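Local coordinates for protein cysteine protease S273R (African swine fever virus pig/Kenya/KEN-50/1950, PDB 6LJ9) that probably acts as a cysteine protease that cleaves viral polyprotein precursors into core-shell proteins and blunts host innate immune signalling, at residues V170-E184 / S236-Y249. Sequence-based numbering, arbitrary orientation.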
ATOM      1  N   VAL B 170     -20.687  13.367  -6.248  1.00 24.33           N
ATOM      2  CA  VAL B 170     -19.624  13.975  -5.463  1.00 26.26           C
ATOM      3  C   VAL B 170     -18.883  12.862  -4.735  1.00 22.10           C
ATOM      4  O   VAL B 170     -19.412  11.768  -4.520  1.00 24.92           O
ATOM      5  CB  VAL B 170     -20.147  15.028  -4.460  1.00 29.24           C
ATOM      6  CG1 VAL B 170     -20.854  16.160  -5.191  1.00 25.48           C
ATOM      7  CG2 VAL B 170     -21.073  14.380  -3.450  1.00 18.95           C
ATOM      8  N   ALA B 171     -17.642  13.149  -4.359  1.00 27.26           N
ATOM      9  CA  ALA B 171     -16.767  12.164  -3.744  1.00 22.67           C
ATOM     10  C   ALA B 171     -16.558  12.470  -2.267  1.00 25.91           C
ATOM     11  O   ALA B 171     -16.569  13.630  -1.845  1.00 26.89           O
ATOM     12  CB  ALA B 171     -15.411  12.113  -4.457  1.00 17.74           C
ATOM     13  N   ILE B 172     -16.373  11.408  -1.483  1.00 20.89           N
ATOM     14  CA  ILE B 172     -16.008  11.503  -0.075  1.00 20.01           C
ATOM     15  C   ILE B 172     -14.800  10.607   0.154  1.00 20.37           C
ATOM     16  O   ILE B 172     -14.836   9.416  -0.170  1.00 28.38           O
ATOM     17  CB  ILE B 172     -17.167  11.099   0.860  1.00 26.41           C
ATOM     18  CG1 ILE B 172     -18.214  12.213   0.929  1.00 35.19           C
ATOM     19  CG2 ILE B 172     -16.644  10.757   2.250  1.00 25.86           C
ATOM     20  CD1 ILE B 172     -19.214  12.054   2.061  1.00 46.51           C
ATOM     21  N   PHE B 173     -13.732  11.180   0.704  1.00 19.61           N
ATOM     22  CA  PHE B 173     -12.488  10.456   0.930  1.00 21.91           C
ATOM     23  C   PHE B 173     -12.012  10.701   2.354  1.00 23.99           C
ATOM     24  O   PHE B 173     -11.950  11.850   2.802  1.00 19.03           O
ATOM     25  CB  PHE B 173     -11.411  10.884  -0.073  1.00 20.26           C
ATOM     26  CG  PHE B 173     -10.201   9.998  -0.070  1.00 14.81           C
ATOM     27  CD1 PHE B 173     -10.206   8.798  -0.761  1.00 14.89           C
ATOM     28  CD2 PHE B 173      -9.058  10.364   0.621  1.00 18.70           C
ATOM     29  CE1 PHE B 173      -9.095   7.978  -0.761  1.00 25.27           C
ATOM     30  CE2 PHE B 173      -7.943   9.548   0.626  1.00 14.24           C
ATOM     31  CZ  PHE B 173      -7.962   8.353  -0.067  1.00 18.20           C
ATOM     32  N   VAL B 174     -11.683   9.621   3.056  1.00 18.75           N
ATOM     33  CA  VAL B 174     -11.154   9.683   4.413  1.00 21.07           C
ATOM     34  C   VAL B 174      -9.721   9.174   4.362  1.00 23.54           C
ATOM     35  O   VAL B 174      -9.479   7.995   4.075  1.00 18.35           O
ATOM     36  CB  VAL B 174     -11.998   8.863   5.398  1.00 22.13           C
ATOM     37  CG1 VAL B 174     -11.379   8.899   6.787  1.00 27.29           C
ATOM     38  CG2 VAL B 174     -13.427   9.381   5.430  1.00 20.19           C
ATOM     39  N   ASP B 175      -8.767  10.059   4.634  1.00 24.22           N
ATOM     40  CA  ASP B 175      -7.350   9.727   4.580  1.00 22.03           C
ATOM     41  C   ASP B 175      -6.851   9.525   6.007  1.00 27.42           C
ATOM     42  O   ASP B 175      -6.766  10.483   6.783  1.00 23.65           O
ATOM     43  CB  ASP B 175      -6.564  10.824   3.864  1.00 20.61           C
ATOM     44  CG  ASP B 175      -5.130  10.426   3.575  1.00 26.50           C
ATOM     45  OD1 ASP B 175      -4.731   9.297   3.932  1.00 27.17           O
ATOM     46  OD2 ASP B 175      -4.398  11.247   2.984  1.00 37.33           O
HETATM   47  N   MSE B 176      -6.529   8.282   6.348  1.00 13.90           N
HETATM   48  CA  MSE B 176      -6.031   7.949   7.678  1.00 23.28           C
HETATM   49  C   MSE B 176      -4.597   7.432   7.606  1.00 20.16           C
HETATM   50  O   MSE B 176      -4.176   6.618   8.428  1.00 20.72           O
HETATM   51  CB  MSE B 176      -6.938   6.909   8.341  1.00 16.97           C
HETATM   52  CG  MSE B 176      -8.370   7.378   8.548  1.00 24.85           C
HETATM   53 SE   MSE B 176      -9.588   5.924   9.006  0.76 31.36          SE
HETATM   54  CE  MSE B 176      -9.674   5.044   7.269  1.00 27.86           C
ATOM     55  N   ARG B 177      -3.851   7.914   6.611  1.00 16.12           N
ATOM     56  CA  ARG B 177      -2.463   7.512   6.415  1.00 24.63           C
ATOM     57  C   ARG B 177      -1.478   8.455   7.093  1.00 25.67           C
ATOM     58  O   ARG B 177      -0.446   8.007   7.600  1.00 26.33           O
ATOM     59  CB  ARG B 177      -2.141   7.433   4.919  1.00 23.06           C
ATOM     60  CG  ARG B 177      -2.908   6.365   4.157  1.00 21.90           C
ATOM     61  CD  ARG B 177      -2.760   6.556   2.656  1.00 14.17           C
ATOM     62  NE  ARG B 177      -3.302   7.840   2.223  1.00 14.63           N
ATOM     63  CZ  ARG B 177      -3.420   8.212   0.953  1.00 20.42           C
ATOM     64  NH1 ARG B 177      -3.034   7.394  -0.016  1.00 18.67           N
ATOM     65  NH2 ARG B 177      -3.925   9.401   0.650  1.00 12.94           N
ATOM     66  N   GLY B 178      -1.765   9.755   7.111  1.00 31.30           N
ATOM     67  CA  GLY B 178      -0.821  10.738   7.591  1.00 36.11           C
ATOM     68  C   GLY B 178      -0.977  11.049   9.066  1.00 46.95           C
ATOM     69  O   GLY B 178      -1.793  10.464   9.782  1.00 53.34           O
ATOM     70  N   ASP B 179      -0.169  12.010   9.520  1.00 30.93           N
ATOM     71  CA  ASP B 179      -0.212  12.400  10.922  1.00 20.46           C
ATOM     72  C   ASP B 179      -1.456  13.212  11.245  1.00 31.77           C
ATOM     73  O   ASP B 179      -1.870  13.250  12.409  1.00 40.29           O
ATOM     74  CB  ASP B 179       1.046  13.187  11.298  1.00 38.77           C
ATOM     75  CG  ASP B 179       1.292  13.214  12.801  1.00 51.88           C
ATOM     76  OD1 ASP B 179       1.213  12.144  13.442  1.00 57.86           O
ATOM     77  OD2 ASP B 179       1.572  14.304  13.343  1.00 53.90           O
ATOM     78  N   CYS B 180      -2.060  13.850  10.244  1.00 29.95           N
ATOM     79  CA  CYS B 180      -3.333  14.549  10.382  1.00 28.84           C
ATOM     80  C   CYS B 180      -4.337  13.873   9.459  1.00 34.60           C
ATOM     81  O   CYS B 180      -4.247  14.009   8.233  1.00 38.85           O
ATOM     82  CB  CYS B 180      -3.194  16.029  10.043  1.00 33.63           C
ATOM     83  SG  CYS B 180      -4.760  16.850   9.684  1.00 70.66           S
ATOM     84  N   TRP B 181      -5.278  13.142  10.043  1.00 29.38           N
ATOM     85  CA  TRP B 181      -6.320  12.494   9.265  1.00 24.00           C
ATOM     86  C   TRP B 181      -7.345  13.524   8.810  1.00 36.80           C
ATOM     87  O   TRP B 181      -7.641  14.492   9.516  1.00 37.31           O
ATOM     88  CB  TRP B 181      -7.000  11.395  10.083  1.00 23.37           C
ATOM     89  CG  TRP B 181      -6.067  10.290  10.497  1.00 23.68           C
ATOM     90  CD1 TRP B 181      -4.733  10.200  10.226  1.00 15.11           C
ATOM     91  CD2 TRP B 181      -6.402   9.118  11.252  1.00 20.74           C
ATOM     92  NE1 TRP B 181      -4.216   9.049  10.768  1.00 17.87           N
ATOM     93  CE2 TRP B 181      -5.220   8.366  11.402  1.00 22.35           C
ATOM     94  CE3 TRP B 181      -7.585   8.633  11.816  1.00 26.47           C
ATOM     95  CZ2 TRP B 181      -5.187   7.155  12.091  1.00 21.97           C
ATOM     96  CZ3 TRP B 181      -7.551   7.429  12.500  1.00 17.35           C
ATOM     97  CH2 TRP B 181      -6.359   6.705  12.631  1.00 17.91           C
ATOM     98  N   SER B 182      -7.882  13.314   7.613  1.00 26.54           N
ATOM     99  CA  SER B 182      -8.796  14.268   7.009  1.00 19.80           C
ATOM    100  C   SER B 182     -10.015  13.550   6.452  1.00 20.78           C
ATOM    101  O   SER B 182      -9.899  12.481   5.846  1.00 24.25           O
ATOM    102  CB  SER B 182      -8.110  15.068   5.895  1.00 37.24           C
ATOM    103  OG  SER B 182      -7.583  14.207   4.900  1.00 43.14           O
ATOM    104  N   ILE B 183     -11.182  14.146   6.674  1.00 23.16           N
ATOM    105  CA  ILE B 183     -12.435  13.718   6.066  1.00 24.80           C
ATOM    106  C   ILE B 183     -12.769  14.736   4.987  1.00 33.64           C
ATOM    107  O   ILE B 183     -12.977  15.919   5.284  1.00 33.06           O
ATOM    108  CB  ILE B 183     -13.559  13.607   7.106  1.00 23.40           C
ATOM    109  CG1 ILE B 183     -13.139  12.661   8.234  1.00 17.39           C
ATOM    110  CG2 ILE B 183     -14.842  13.123   6.456  1.00 18.19           C
ATOM    111  CD1 ILE B 183     -13.963  12.808   9.491  1.00 36.24           C
ATOM    112  N   GLU B 184     -12.802  14.288   3.736  1.00 29.71           N
ATOM    113  CA  GLU B 184     -12.824  15.185   2.589  1.00 23.24           C
ATOM    114  C   GLU B 184     -14.115  15.019   1.799  1.00 21.89           C
ATOM    115  O   GLU B 184     -14.576  13.898   1.567  1.00 29.85           O
ATOM    116  CB  GLU B 184     -11.615  14.927   1.685  1.00 26.70           C
ATOM    117  CG  GLU B 184     -10.293  14.903   2.437  1.00 31.63           C
ATOM    118  CD  GLU B 184      -9.163  14.324   1.611  1.00 32.16           C
ATOM    119  OE1 GLU B 184      -9.333  14.180   0.384  1.00 27.74           O
ATOM    120  OE2 GLU B 184      -8.104  14.007   2.193  1.00 30.52           O
ATOM    121  N   SER B 236     -15.622  12.722  -9.655  1.00 25.41           N
ATOM    122  CA  SER B 236     -15.651  12.132  -8.320  1.00 28.42           C
ATOM    123  C   SER B 236     -14.724  10.927  -8.226  1.00 26.59           C
ATOM    124  O   SER B 236     -14.046  10.734  -7.210  1.00 15.36           O
ATOM    125  CB  SER B 236     -17.080  11.736  -7.953  1.00 20.86           C
ATOM    126  OG  SER B 236     -17.961  12.839  -8.070  1.00 28.51           O
ATOM    127  N   LEU B 237     -14.684  10.101  -9.273  1.00 23.20           N
ATOM    128  CA  LEU B 237     -13.801   8.940  -9.261  1.00 20.63           C
ATOM    129  C   LEU B 237     -12.338   9.353  -9.349  1.00 19.69           C
ATOM    130  O   LEU B 237     -11.471   8.724  -8.731  1.00 20.63           O
ATOM    131  CB  LEU B 237     -14.162   7.994 -10.406  1.00 19.77           C
ATOM    132  CG  LEU B 237     -15.403   7.123 -10.215  1.00 18.67           C
ATOM    133  CD1 LEU B 237     -15.689   6.338 -11.480  1.00 13.92           C
ATOM    134  CD2 LEU B 237     -15.215   6.184  -9.036  1.00 18.26           C
ATOM    135  N   PHE B 238     -12.042  10.408 -10.113  1.00 23.44           N
ATOM    136  CA  PHE B 238     -10.660  10.854 -10.254  1.00 22.18           C
ATOM    137  C   PHE B 238     -10.118  11.405  -8.942  1.00 26.51           C
ATOM    138  O   PHE B 238      -8.933  11.235  -8.634  1.00 20.95           O
ATOM    139  CB  PHE B 238     -10.551  11.906 -11.357  1.00 24.27           C
ATOM    140  CG  PHE B 238      -9.170  12.477 -11.519  1.00 28.07           C
ATOM    141  CD1 PHE B 238      -8.215  11.809 -12.267  1.00 27.77           C
ATOM    142  CD2 PHE B 238      -8.826  13.683 -10.928  1.00 30.70           C
ATOM    143  CE1 PHE B 238      -6.942  12.330 -12.419  1.00 27.86           C
ATOM    144  CE2 PHE B 238      -7.555  14.209 -11.078  1.00 25.54           C
ATOM    145  CZ  PHE B 238      -6.613  13.531 -11.824  1.00 28.62           C
ATOM    146  N   TYR B 239     -10.967  12.081  -8.164  1.00 17.15           N
ATOM    147  CA  TYR B 239     -10.532  12.597  -6.869  1.00 25.43           C
ATOM    148  C   TYR B 239     -10.087  11.463  -5.957  1.00 22.51           C
ATOM    149  O   TYR B 239      -9.027  11.538  -5.324  1.00 30.53           O
ATOM    150  CB  TYR B 239     -11.659  13.403  -6.221  1.00  9.04           C
ATOM    151  CG  TYR B 239     -11.285  14.027  -4.893  1.00 21.97           C
ATOM    152  CD1 TYR B 239     -10.596  15.232  -4.842  1.00 18.33           C
ATOM    153  CD2 TYR B 239     -11.627  13.417  -3.693  1.00 15.08           C
ATOM    154  CE1 TYR B 239     -10.254  15.809  -3.634  1.00 18.96           C
ATOM    155  CE2 TYR B 239     -11.288  13.987  -2.478  1.00 18.96           C
ATOM    156  CZ  TYR B 239     -10.603  15.184  -2.456  1.00 25.19           C
ATOM    157  OH  TYR B 239     -10.262  15.757  -1.252  1.00 21.62           O
ATOM    158  N   ILE B 240     -10.883  10.394  -5.885  1.00 23.38           N
ATOM    159  CA  ILE B 240     -10.528   9.254  -5.044  1.00 17.07           C
ATOM    160  C   ILE B 240      -9.233   8.616  -5.531  1.00 20.39           C
ATOM    161  O   ILE B 240      -8.349   8.282  -4.733  1.00 16.07           O
ATOM    162  CB  ILE B 240     -11.682   8.235  -5.008  1.00 15.78           C
ATOM    163  CG1 ILE B 240     -12.912   8.844  -4.328  1.00 17.97           C
ATOM    164  CG2 ILE B 240     -11.241   6.955  -4.310  1.00  9.33           C
ATOM    165  CD1 ILE B 240     -14.100   7.906  -4.247  1.00 28.51           C
ATOM    166  N   ARG B 241      -9.096   8.447  -6.847  1.00 22.10           N
ATOM    167  CA  ARG B 241      -7.896   7.813  -7.387  1.00 15.38           C
ATOM    168  C   ARG B 241      -6.663   8.681  -7.170  1.00 14.05           C
ATOM    169  O   ARG B 241      -5.586   8.168  -6.841  1.00 25.76           O
ATOM    170  CB  ARG B 241      -8.084   7.507  -8.872  1.00 18.84           C
ATOM    171  CG  ARG B 241      -6.893   6.813  -9.515  1.00 29.74           C
ATOM    172  CD  ARG B 241      -6.526   5.546  -8.760  1.00 31.43           C
ATOM    173  NE  ARG B 241      -5.364   4.876  -9.333  1.00 35.04           N
ATOM    174  CZ  ARG B 241      -5.433   3.878 -10.207  1.00 35.70           C
ATOM    175  NH1 ARG B 241      -6.614   3.427 -10.610  1.00 21.30           N
ATOM    176  NH2 ARG B 241      -4.322   3.326 -10.675  1.00 25.87           N
ATOM    177  N   ALA B 242      -6.797   9.997  -7.349  1.00 19.71           N
ATOM    178  CA  ALA B 242      -5.662  10.889  -7.129  1.00 12.41           C
ATOM    179  C   ALA B 242      -5.236  10.893  -5.665  1.00 17.64           C
ATOM    180  O   ALA B 242      -4.037  10.894  -5.364  1.00 22.68           O
ATOM    181  CB  ALA B 242      -6.005  12.303  -7.593  1.00 12.44           C
ATOM    182  N   ARG B 243      -6.201  10.898  -4.741  1.00 15.08           N
ATOM    183  CA  ARG B 243      -5.858  10.839  -3.324  1.00 23.95           C
ATOM    184  C   ARG B 243      -5.222   9.500  -2.971  1.00 21.50           C
ATOM    185  O   ARG B 243      -4.333   9.432  -2.114  1.00 21.45           O
ATOM    186  CB  ARG B 243      -7.098  11.083  -2.464  1.00 16.45           C
ATOM    187  CG  ARG B 243      -7.764  12.432  -2.681  1.00 19.28           C
ATOM    188  CD  ARG B 243      -6.969  13.574  -2.072  1.00 19.10           C
ATOM    189  NE  ARG B 243      -6.934  13.505  -0.614  1.00 19.58           N
ATOM    190  CZ  ARG B 243      -5.873  13.128   0.091  1.00 21.69           C
ATOM    191  NH1 ARG B 243      -4.751  12.791  -0.529  1.00 27.17           N
ATOM    192  NH2 ARG B 243      -5.931  13.094   1.414  1.00 23.68           N
ATOM    193  N   LEU B 244      -5.671   8.421  -3.622  1.00 16.93           N
ATOM    194  CA  LEU B 244      -5.062   7.113  -3.400  1.00 11.62           C
ATOM    195  C   LEU B 244      -3.613   7.095  -3.867  1.00 20.47           C
ATOM    196  O   LEU B 244      -2.754   6.480  -3.222  1.00 22.74           O
ATOM    197  CB  LEU B 244      -5.871   6.029  -4.114  1.00 18.69           C
ATOM    198  CG  LEU B 244      -7.168   5.572  -3.444  1.00 18.28           C
ATOM    199  CD1 LEU B 244      -7.910   4.585  -4.334  1.00 14.02           C
ATOM    200  CD2 LEU B 244      -6.879   4.954  -2.084  1.00  9.58           C
ATOM    201  N   ASP B 245      -3.320   7.760  -4.985  1.00 23.01           N
ATOM    202  CA  ASP B 245      -1.954   7.917  -5.464  1.00 27.29           C
ATOM    203  C   ASP B 245      -1.242   9.101  -4.824  1.00 31.49           C
ATOM    204  O   ASP B 245      -0.228   9.567  -5.359  1.00 34.62           O
ATOM    205  CB  ASP B 245      -1.934   8.048  -6.987  1.00 11.61           C
ATOM    206  CG  ASP B 245      -2.252   6.743  -7.682  1.00 28.90           C
ATOM    207  OD1 ASP B 245      -2.050   5.677  -7.062  1.00 21.96           O
ATOM    208  OD2 ASP B 245      -2.703   6.782  -8.845  1.00 33.05           O
ATOM    209  N   ASN B 246      -1.760   9.598  -3.699  1.00 37.73           N
ATOM    210  CA  ASN B 246      -1.088  10.587  -2.862  1.00 40.36           C
ATOM    211  C   ASN B 246      -0.976  11.950  -3.534  1.00 36.13           C
ATOM    212  O   ASN B 246       0.014  12.660  -3.349  1.00 31.62           O
ATOM    213  CB  ASN B 246       0.294  10.092  -2.420  1.00 31.63           C
ATOM    214  CG  ASN B 246       0.215   9.080  -1.292  1.00 52.38           C
ATOM    215  OD1 ASN B 246       0.109   9.448  -0.120  1.00 60.56           O
ATOM    216  ND2 ASN B 246       0.259   7.799  -1.639  1.00 61.70           N
ATOM    217  N   VAL B 247      -1.980  12.330  -4.318  1.00 37.25           N
ATOM    218  CA  VAL B 247      -2.127  13.717  -4.746  1.00 34.20           C
ATOM    219  C   VAL B 247      -2.876  14.459  -3.646  1.00 34.91           C
ATOM    220  O   VAL B 247      -4.003  14.093  -3.296  1.00 31.05           O
ATOM    221  CB  VAL B 247      -2.864  13.819  -6.090  1.00 32.42           C
ATOM    222  CG1 VAL B 247      -3.119  15.279  -6.448  1.00 22.88           C
ATOM    223  CG2 VAL B 247      -2.066  13.131  -7.187  1.00 20.84           C
ATOM    224  N   SER B 248      -2.247  15.491  -3.090  1.00 31.61           N
ATOM    225  CA  SER B 248      -2.836  16.208  -1.967  1.00 29.87           C
ATOM    226  C   SER B 248      -4.144  16.878  -2.374  1.00 28.89           C
ATOM    227  O   SER B 248      -4.343  17.253  -3.533  1.00 34.40           O
ATOM    228  CB  SER B 248      -1.858  17.254  -1.429  1.00 25.63           C
ATOM    229  OG  SER B 248      -2.430  17.983  -0.356  1.00 38.67           O
ATOM    230  N   TYR B 249      -5.049  17.018  -1.401  1.00 31.43           N
ATOM    231  CA  TYR B 249      -6.310  17.707  -1.653  1.00 31.19           C
ATOM    232  C   TYR B 249      -6.101  19.179  -1.980  1.00 28.34           C
ATOM    233  O   TYR B 249      -6.972  19.793  -2.608  1.00 33.41           O
ATOM    234  CB  TYR B 249      -7.247  17.565  -0.447  1.00 23.37           C
ATOM    235  CG  TYR B 249      -6.669  18.051   0.869  1.00 30.27           C
ATOM    236  CD1 TYR B 249      -6.511  19.409   1.128  1.00 32.04           C
ATOM    237  CD2 TYR B 249      -6.301  17.153   1.859  1.00 30.42           C
ATOM    238  CE1 TYR B 249      -5.992  19.854   2.327  1.00 35.01           C
ATOM    239  CE2 TYR B 249      -5.781  17.590   3.063  1.00 35.66           C
ATOM    240  CZ  TYR B 249      -5.629  18.940   3.291  1.00 42.16           C
ATOM    241  OH  TYR B 249      -5.111  19.376   4.489  1.00 41.17           O
TER
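Arg243, on the last turn of helix 232-244, meets Glu184 in a side-on pairing whose carboxylate and guanidinium planes lie only 12° apart. NE gives a nearly straight bond to the syn lone pair of OE1 (Arg243 NE to Glu184 OE1, 2.7 Å), while Arg243 NH2 takes OE2 and also reaches Asp175 OD2 at 2.9 Å, on that oxygen's anti side. The backbone position of Arg243 puts its CB over the face of Phe173, 3.6 Å from the ring centroid in a CH-pi contact, and bends at chi2 and chi3 turn the guanidinium to the acids. Tyr239 adds a hydroxyl to Glu184 OE1, and NH1 of Arg243 bonds to Val247 O, so OE1 takes two bonds while the guanidinium gives bonds from NE, NH1 and NH2. Ser182 OG, beside it, bonds to Asp179 of the second subunit.

Arg177 extends the network. It grips Asp175 with NE on OD1 and NH2 on OD2, coming from above the carboxylate plane, and that same NH2 of Arg177 bonds to Arg243 O at 2.8 Å, near the Schellman motif, with Asn246 as C-prime residue, that ends the helix; Asn246 OD1 lies over a face of the guanidinium.

Apolar contacts complete the interface. Phe173, its CG anti to the backbone N (chi1 -169°), meets Ile240 CG2 with CD1 and has Leu244 CD2 at its ring edge, and Ala171 CB packs 4.1 Å from both Ile240 CG1 and Tyr239 CD2. Helix 232-244, which begins at the probable nucleophile Cys232, thus packs on the strand following the probable active-site His168, as in the papain-like core of Ulp1-family proteases.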